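Elicitor protein Hrip2 (Magnaporthe oryzae, PDB 5FID) is a secreted protein elicitor of the rice blast fungus, probably recognised by the host plant and able to trigger its defence responses. Local coordinates at residues A6-C12 with N130-C136; Y77-S81 with C101-C106; Q13-Q19 with P30-A36. The protein carries 1 engineered substitution. All coordinates share one frame; numbering follows the deposited sequence.

Contact 1: residues A6-C12 with N130-C136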
# COMPACT_ATOMS: atom_id res chain seq x y z
N ALA A 6 5.22 -13.45 -9.35
CA ALA A 6 5.70 -12.13 -9.71
C ALA A 6 6.13 -12.26 -11.16
O ALA A 6 6.92 -13.15 -11.49
CB ALA A 6 6.87 -11.70 -8.82
N ILE A 7 5.63 -11.37 -12.01
CA ILE A 7 5.80 -11.53 -13.45
C ILE A 7 6.30 -10.23 -14.07
O ILE A 7 5.83 -9.16 -13.73
CB ILE A 7 4.44 -11.87 -14.09
CG1 ILE A 7 3.87 -13.16 -13.51
CG2 ILE A 7 4.55 -11.99 -15.61
CD1 ILE A 7 2.40 -13.33 -13.79
N VAL A 8 7.26 -10.34 -14.98
CA VAL A 8 7.71 -9.17 -15.73
C VAL A 8 7.64 -9.46 -17.23
O VAL A 8 8.39 -10.28 -17.75
CB VAL A 8 9.14 -8.75 -15.37
CG1 VAL A 8 9.55 -7.52 -16.17
CG2 VAL A 8 9.24 -8.45 -13.88
N HIS A 9 6.72 -8.78 -17.92
CA HIS A 9 6.62 -8.93 -19.38
C HIS A 9 7.48 -7.88 -20.05
O HIS A 9 7.24 -6.68 -19.88
CB HIS A 9 5.19 -8.71 -19.87
CG HIS A 9 4.17 -9.62 -19.25
ND1 HIS A 9 4.17 -10.98 -19.46
CD2 HIS A 9 3.10 -9.35 -18.47
CE1 HIS A 9 3.14 -11.52 -18.81
NE2 HIS A 9 2.48 -10.55 -18.21
N ASN A 10 8.46 -8.31 -20.83
CA ASN A 10 9.27 -7.35 -21.59
C ASN A 10 8.67 -7.04 -22.97
O ASN A 10 8.89 -7.79 -23.92
CB ASN A 10 10.71 -7.85 -21.75
CG ASN A 10 11.56 -6.89 -22.56
OD1 ASN A 10 11.26 -5.70 -22.63
ND2 ASN A 10 12.62 -7.40 -23.17
N ASN A 11 7.93 -5.95 -23.08
CA ASN A 11 7.36 -5.55 -24.36
C ASN A 11 8.21 -4.49 -25.05
O ASN A 11 7.79 -3.90 -26.05
CB ASN A 11 5.90 -5.09 -24.18
CG ASN A 11 5.13 -5.01 -25.50
OD1 ASN A 11 5.08 -5.97 -26.27
ND2 ASN A 11 4.52 -3.85 -25.75
N CYS A 12 9.41 -4.25 -24.54
CA CYS A 12 10.33 -3.26 -25.14
C CYS A 12 11.06 -3.82 -26.35
O CYS A 12 11.07 -5.02 -26.57
CB CYS A 12 11.38 -2.79 -24.12
SG CYS A 12 10.73 -2.25 -22.51
N ASN A 130 -1.36 -11.96 -8.41
CA ASN A 130 -0.11 -12.08 -9.15
C ASN A 130 0.38 -10.65 -9.29
O ASN A 130 -0.41 -9.77 -9.60
CB ASN A 130 -0.32 -12.68 -10.55
CG ASN A 130 -0.54 -14.19 -10.53
OD1 ASN A 130 -0.14 -14.89 -9.60
ND2 ASN A 130 -1.16 -14.70 -11.58
N VAL A 131 1.66 -10.40 -9.03
CA VAL A 131 2.21 -9.06 -9.22
C VAL A 131 2.84 -9.02 -10.61
O VAL A 131 3.84 -9.68 -10.86
CB VAL A 131 3.24 -8.70 -8.14
CG1 VAL A 131 3.88 -7.35 -8.42
CG2 VAL A 131 2.57 -8.66 -6.78
N GLU A 132 2.22 -8.26 -11.51
CA GLU A 132 2.48 -8.40 -12.93
C GLU A 132 2.86 -7.07 -13.55
O GLU A 132 2.07 -6.13 -13.57
CB GLU A 132 1.24 -8.98 -13.61
CG GLU A 132 1.40 -9.30 -15.08
CD GLU A 132 0.22 -10.09 -15.63
OE1 GLU A 132 -0.79 -10.27 -14.89
OE2 GLU A 132 0.29 -10.53 -16.79
N ALA A 133 4.10 -6.99 -14.04
CA ALA A 133 4.62 -5.77 -14.63
C ALA A 133 4.77 -5.95 -16.13
O ALA A 133 5.14 -7.02 -16.60
CB ALA A 133 5.97 -5.42 -14.02
N THR A 134 4.48 -4.90 -16.89
CA THR A 134 4.72 -4.87 -18.33
C THR A 134 5.62 -3.69 -18.68
O THR A 134 5.26 -2.54 -18.43
CB THR A 134 3.41 -4.75 -19.13
OG1 THR A 134 2.59 -5.90 -18.90
CG2 THR A 134 3.71 -4.65 -20.62
N LEU A 135 6.79 -3.99 -19.25
CA LEU A 135 7.77 -2.97 -19.61
C LEU A 135 7.42 -2.49 -21.01
O LEU A 135 7.12 -3.30 -21.88
CB LEU A 135 9.18 -3.57 -19.62
CG LEU A 135 9.61 -4.36 -18.39
CD1 LEU A 135 11.01 -4.95 -18.62
CD2 LEU A 135 9.60 -3.49 -17.14
N CYS A 136 7.45 -1.17 -21.23
CA CYS A 136 7.12 -0.61 -22.55
C CYS A 136 5.73 -1.05 -23.02
O CYS A 136 5.55 -1.48 -24.16
CB CYS A 136 8.16 -0.98 -23.60
SG CYS A 136 9.86 -0.54 -23.14
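His9 and Glu132 meet through a short side-chain hydrogen bond, with His9 NE2 2.6 Å from Glu132 OE2. The bond is nearly straight. The oxygen lies in the plane of the imidazole and uses its anti lone pair, the one turned away from OE1. The ring and carboxylate planes are 52° apart. Glu132 reaches the ring because its chain is extended, with CG opposite the backbone N (chi1 -175°). Thr39 OG1 bonds the other ring nitrogen, ND1, so the rotation of the ring is fixed from two ends. Ile7 CG2 packs on one face of the ring, toward its rim.

The strands 6-10 and 131-135 run parallel. On strand 6-10 it is Ile7 and His9 that bond to strand 131-135; Ala6 and Val8 bond strand 39-43 on the other side. Ile7 N bonds Val131 O and Ile7 O takes Ala133 N. His9 N bonds Ala133 O and His9 O takes Leu135 N. Beyond the strand, Asn11 N bonds Leu135 O along a more bent path. Asn11 ND2 reaches Cys136 O at 3.0 Å, somewhat out of the amide plane. Asn10 OD1 accepts Cys12 N in an Asx turn. That turn leads into the Cys12-Cys136 disulfide, whose chi3 is 90°.

Val8, Ala133 and Leu135 share the sheet face turned to the core. Val8 CG1 lies 3.8 Å from Leu135 CD1, and Cys12 SG sits 3.5 Å from Leu135 CB. Ile65 and Met63 of strand 63-69 meet this face from the facing sheet. The parallel pair thus joins the two chain ends within a mixed sheet, and the disulfide makes that joint covalent. The His9-Glu132 bond, on the other face, would probably favour a positively charged imidazole.

Contact 2: residues Y77-S81 with C101-C106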
# COMPACT_ATOMS: atom_id res chain seq x y z
N TYR A 77 1.55 -6.94 -1.02
CA TYR A 77 2.00 -5.57 -1.21
C TYR A 77 2.96 -5.52 -2.40
O TYR A 77 3.71 -6.46 -2.63
CB TYR A 77 2.68 -5.06 0.06
CG TYR A 77 1.79 -5.15 1.30
CD1 TYR A 77 0.78 -4.22 1.53
CD2 TYR A 77 1.96 -6.17 2.23
CE1 TYR A 77 -0.03 -4.30 2.66
CE2 TYR A 77 1.15 -6.25 3.35
CZ TYR A 77 0.17 -5.32 3.56
OH TYR A 77 -0.63 -5.41 4.69
N TYR A 78 2.91 -4.43 -3.17
CA TYR A 78 3.71 -4.33 -4.39
C TYR A 78 4.12 -2.88 -4.62
O TYR A 78 3.34 -1.95 -4.37
CB TYR A 78 2.93 -4.86 -5.60
CG TYR A 78 1.50 -4.38 -5.62
CD1 TYR A 78 0.54 -5.02 -4.85
CD2 TYR A 78 1.12 -3.28 -6.36
CE1 TYR A 78 -0.77 -4.58 -4.83
CE2 TYR A 78 -0.19 -2.83 -6.35
CZ TYR A 78 -1.12 -3.48 -5.58
OH TYR A 78 -2.43 -3.03 -5.55
N GLU A 79 5.34 -2.69 -5.10
CA GLU A 79 5.91 -1.36 -5.29
C GLU A 79 6.64 -1.34 -6.62
O GLU A 79 7.45 -2.22 -6.91
CB GLU A 79 6.90 -1.06 -4.16
CG GLU A 79 7.68 0.25 -4.31
CD GLU A 79 8.65 0.50 -3.16
OE1 GLU A 79 8.93 -0.45 -2.39
OE2 GLU A 79 9.13 1.65 -3.01
N LEU A 80 6.34 -0.33 -7.43
CA LEU A 80 7.06 -0.11 -8.68
C LEU A 80 7.99 1.07 -8.46
O LEU A 80 7.54 2.21 -8.40
CB LEU A 80 6.08 0.19 -9.82
CG LEU A 80 6.71 0.42 -11.20
CD1 LEU A 80 7.42 -0.84 -11.68
CD2 LEU A 80 5.64 0.84 -12.21
N SER A 81 9.30 0.80 -8.33
CA SER A 81 10.22 1.83 -7.84
C SER A 81 11.29 2.24 -8.84
O SER A 81 11.92 1.39 -9.47
CB SER A 81 10.90 1.35 -6.56
OG SER A 81 11.84 2.30 -6.09
N CYS A 101 -7.88 -3.43 -7.15
CA CYS A 101 -6.90 -2.75 -6.29
C CYS A 101 -6.14 -1.68 -7.06
O CYS A 101 -6.06 -1.75 -8.29
CB CYS A 101 -5.91 -3.77 -5.72
SG CYS A 101 -6.66 -5.07 -4.72
N GLN A 102 -5.58 -0.71 -6.35
CA GLN A 102 -4.81 0.36 -7.00
C GLN A 102 -3.59 -0.20 -7.74
O GLN A 102 -2.87 -1.06 -7.21
CB GLN A 102 -4.40 1.43 -5.98
CG GLN A 102 -3.96 2.75 -6.62
CD GLN A 102 -4.25 3.98 -5.76
OE1 GLN A 102 -5.00 3.91 -4.78
NE2 GLN A 102 -3.65 5.11 -6.12
N ASP A 103 -3.38 0.27 -8.97
CA ASP A 103 -2.30 -0.20 -9.84
C ASP A 103 -1.29 0.92 -10.06
O ASP A 103 -1.50 2.06 -9.64
CB ASP A 103 -2.85 -0.59 -11.23
CG ASP A 103 -3.67 -1.87 -11.21
OD1 ASP A 103 -3.97 -2.38 -10.11
OD2 ASP A 103 -4.05 -2.35 -12.30
N PHE A 104 -0.21 0.58 -10.76
CA PHE A 104 0.66 1.57 -11.35
C PHE A 104 0.41 1.55 -12.85
O PHE A 104 0.46 0.48 -13.48
CB PHE A 104 2.13 1.21 -11.13
CG PHE A 104 2.61 1.40 -9.72
CD1 PHE A 104 3.27 2.57 -9.35
CD2 PHE A 104 2.47 0.40 -8.78
CE1 PHE A 104 3.74 2.74 -8.05
CE2 PHE A 104 2.94 0.57 -7.48
CZ PHE A 104 3.58 1.74 -7.12
N ASN A 105 0.12 2.70 -13.43
CA ASN A 105 0.14 2.81 -14.88
C ASN A 105 0.92 4.07 -15.20
O ASN A 105 0.36 5.17 -15.26
CB ASN A 105 -1.28 2.86 -15.46
CG ASN A 105 -1.29 3.04 -16.97
OD1 ASN A 105 -0.24 2.96 -17.63
ND2 ASN A 105 -2.47 3.28 -17.54
N CYS A 106 2.22 3.90 -15.39
CA CYS A 106 3.14 5.03 -15.50
C CYS A 106 3.40 5.38 -16.96
O CYS A 106 4.07 4.65 -17.69
CB CYS A 106 4.44 4.74 -14.74
SG CYS A 106 4.20 4.51 -12.94
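Tyr78 reaches Gln102 with the outer end of its ring and its hydroxyl. Its CB packs on Val131 of contact 1. With chi1 at 44°, CG sits in the crowded position between the backbone N and the carbonyl carbon. Next along the ring, CD2 comes within 4.4 Å of Phe104 CE2. CE2 of the tyrosine is 3.3 Å from Gln102 O, which lies at the ring edge and in its plane. At the tip, Tyr78 OH donates to Gln102 O at 2.6 Å. The hydroxyl oxygen lies in the carbonyl plane, with a C=O...O angle of 153°. Cys101 CB also touches the hydroxyl oxygen, at 3.6 Å.

The two segments belong to different sheets. Strand 75-81 lies in the six-stranded antiparallel sheet, and strand 104-106 is an outermost strand of the five-stranded mixed sheet. The axes of 77-81 and 104-106 pass 9.1 Å apart, too far for backbone pairing, so side chains bridge the gap of this beta sandwich.

Leu80 points into the same gap. Its CB stands over the centre of the Phe104 ring, 3.6 Å from the centroid and 7° off the normal, a CH-pi contact. The two side chains run antiparallel alongside one another, which brings Leu80 CD2 beside Phe104 CB. The same methyl also reaches Cys106 SG, at 4.0 Å. Leu95 of strand 93-96 touches both Leu80 and Phe104, and the Tyr123 ring meets that of Phe104. Disulfides tie Cys101 to Cys125 and Cys106 to Cys113. Tyr77 stacks on Tyr77 of the second subunit.

Contact 3: residues Q13-Q19 with P30-A36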
# COMPACT_ATOMS: atom_id res chain seq x y z
N GLN A 13 11.69 -2.94 -27.11
CA GLN A 13 12.48 -3.38 -28.26
C GLN A 13 13.83 -3.91 -27.83
O GLN A 13 14.55 -4.53 -28.61
CB GLN A 13 12.69 -2.21 -29.22
CG GLN A 13 11.42 -1.58 -29.70
CD GLN A 13 11.02 -2.06 -31.06
OE1 GLN A 13 10.18 -2.97 -31.18
NE2 GLN A 13 11.61 -1.47 -32.11
N ASP A 14 14.17 -3.65 -26.57
CA ASP A 14 15.48 -3.98 -26.05
C ASP A 14 15.47 -5.30 -25.30
O ASP A 14 14.45 -5.69 -24.73
CB ASP A 14 15.99 -2.87 -25.13
CG ASP A 14 16.22 -1.57 -25.86
OD1 ASP A 14 16.61 -1.61 -27.04
OD2 ASP A 14 16.01 -0.50 -25.26
N THR A 15 16.61 -5.97 -25.30
CA THR A 15 16.84 -7.08 -24.39
C THR A 15 16.90 -6.48 -22.98
O THR A 15 17.53 -5.44 -22.77
CB THR A 15 18.17 -7.79 -24.72
OG1 THR A 15 18.10 -8.34 -26.05
CG2 THR A 15 18.46 -8.92 -23.74
N VAL A 16 16.23 -7.11 -22.02
CA VAL A 16 16.32 -6.66 -20.63
C VAL A 16 16.77 -7.80 -19.72
O VAL A 16 16.70 -8.97 -20.10
CB VAL A 16 14.99 -6.09 -20.12
CG1 VAL A 16 14.46 -5.03 -21.07
CG2 VAL A 16 13.97 -7.19 -19.95
N TYR A 17 17.24 -7.46 -18.53
CA TYR A 17 17.74 -8.45 -17.58
C TYR A 17 16.97 -8.31 -16.28
O TYR A 17 16.74 -7.20 -15.80
CB TYR A 17 19.24 -8.27 -17.36
CG TYR A 17 20.00 -8.40 -18.65
CD1 TYR A 17 20.53 -9.62 -19.05
CD2 TYR A 17 20.15 -7.32 -19.51
CE1 TYR A 17 21.21 -9.75 -20.27
CE2 TYR A 17 20.83 -7.44 -20.71
CZ TYR A 17 21.35 -8.65 -21.09
OH TYR A 17 22.02 -8.75 -22.30
N VAL A 18 16.55 -9.45 -15.73
CA VAL A 18 15.71 -9.45 -14.54
C VAL A 18 16.29 -10.42 -13.53
O VAL A 18 16.75 -11.50 -13.90
CB VAL A 18 14.27 -9.90 -14.90
CG1 VAL A 18 13.38 -9.92 -13.65
CG2 VAL A 18 13.67 -8.97 -15.94
N GLN A 19 16.31 -10.03 -12.25
CA GLN A 19 16.75 -10.95 -11.19
C GLN A 19 16.10 -10.60 -9.85
O GLN A 19 15.93 -9.42 -9.50
CB GLN A 19 18.28 -10.96 -11.06
CG GLN A 19 18.82 -12.10 -10.21
CD GLN A 19 20.34 -12.17 -10.20
OE1 GLN A 19 21.01 -11.19 -10.54
NE2 GLN A 19 20.88 -13.33 -9.83
N PRO A 30 17.58 -16.86 -10.64
CA PRO A 30 18.42 -16.87 -11.84
C PRO A 30 18.53 -15.48 -12.47
O PRO A 30 17.53 -14.76 -12.55
CB PRO A 30 17.67 -17.82 -12.79
CG PRO A 30 16.28 -17.90 -12.27
CD PRO A 30 16.40 -17.73 -10.78
N LEU A 31 19.73 -15.10 -12.89
CA LEU A 31 19.91 -13.89 -13.68
C LEU A 31 19.24 -14.18 -15.02
O LEU A 31 19.71 -15.02 -15.78
CB LEU A 31 21.40 -13.59 -13.88
CG LEU A 31 21.77 -12.34 -14.68
CD1 LEU A 31 20.93 -11.14 -14.25
CD2 LEU A 31 23.25 -12.02 -14.51
N THR A 32 18.14 -13.48 -15.29
CA THR A 32 17.28 -13.85 -16.41
C THR A 32 17.39 -12.87 -17.58
O THR A 32 17.17 -11.68 -17.43
CB THR A 32 15.80 -13.97 -15.97
OG1 THR A 32 15.71 -14.90 -14.89
CG2 THR A 32 14.94 -14.46 -17.13
N THR A 33 17.72 -13.40 -18.75
CA THR A 33 17.77 -12.57 -19.94
C THR A 33 16.45 -12.65 -20.67
O THR A 33 16.01 -13.75 -21.05
CB THR A 33 18.87 -13.03 -20.91
OG1 THR A 33 20.14 -13.06 -20.24
CG2 THR A 33 18.93 -12.07 -22.09
N LEU A 34 15.81 -11.50 -20.88
CA LEU A 34 14.55 -11.46 -21.62
C LEU A 34 14.77 -10.76 -22.95
O LEU A 34 14.97 -9.54 -23.00
CB LEU A 34 13.48 -10.69 -20.83
CG LEU A 34 13.01 -11.20 -19.47
CD1 LEU A 34 11.89 -10.30 -18.94
CD2 LEU A 34 12.52 -12.63 -19.61
N GLN A 35 14.71 -11.52 -24.04
CA GLN A 35 14.68 -10.91 -25.36
C GLN A 35 13.43 -10.06 -25.43
O GLN A 35 12.48 -10.29 -24.67
CB GLN A 35 14.63 -11.97 -26.47
CG GLN A 35 15.69 -13.04 -26.36
CD GLN A 35 17.09 -12.48 -26.49
OE1 GLN A 35 17.42 -11.82 -27.48
NE2 GLN A 35 17.93 -12.75 -25.48
N ALA A 36 13.44 -9.08 -26.32
CA ALA A 36 12.23 -8.34 -26.64
C ALA A 36 11.07 -9.33 -26.77
O ALA A 36 11.14 -10.25 -27.57
CB ALA A 36 12.42 -7.57 -27.94
O HOH W 1 15.96 -8.47 -27.67
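Val16 and Leu34 form a hydrogen-bonded antiparallel pair, and each satisfies both backbone groups of the other. Val16 N bonds Leu34 O at 2.9 Å, and Leu34 N bonds Val16 O at 2.8 Å. Val18 and Thr32 repeat the pattern, with Val18 N on Thr32 O and Thr32 N on Val18 O. Asn10 ND2 bonds Asp14 O and, weakly, Leu34 O and Gln35 O.

Past the strands, a water takes over. It accepts from Ala36 N at 2.9 Å and is hydrogen-bonded to Thr15 OG1 at 2.7 Å. Gln35 N finds its acceptor in Gln38 OE1. Thr32 OG1 turns back to Pro30 O of its own segment, standing above that carbonyl plane. At this end, Gln19 lies across Leu31 at about a right angle, with OE1 near Leu31 CD1. Its NE2 is satisfied by Gly29 O.

Between the bonded pairs, Tyr17 and Thr33 face each other as a non-hydrogen-bonded pair. Their side chains run alongside, with Tyr17 CE1 3.5 Å from Thr33 OG1. Thr15 CG2 touches Thr33 CG2 on the same side. Val16 CG2 and Val18 CG2 pack instead against Leu34, at CB and CD1 respectively. Phe40 of strand 39-43 meets both Val18 and Leu34. The arrangement is a beta hairpin with a long connection, set at one edge of the antiparallel sheet.

From the N terminus, strand 5-10 finds its parallel partner only at strand 131-135, near the C terminus. Contact 1 therefore closes a loop that holds both other contacts. Contact 3 closes first and makes the smallest loop, the hairpin that follows Cys12. Contact 2 opens later and joins 77-81 to 101-106, so contacts 3 and 2 follow in series and do not cross. Contact 1 binds the mixed sheet internally, contact 3 the edge of the antiparallel sheet, and contact 2 spans both sheets. Contact 1 touches both of the others. Contacts 2 and 3 stay about 11 Å apart at their nearest atoms.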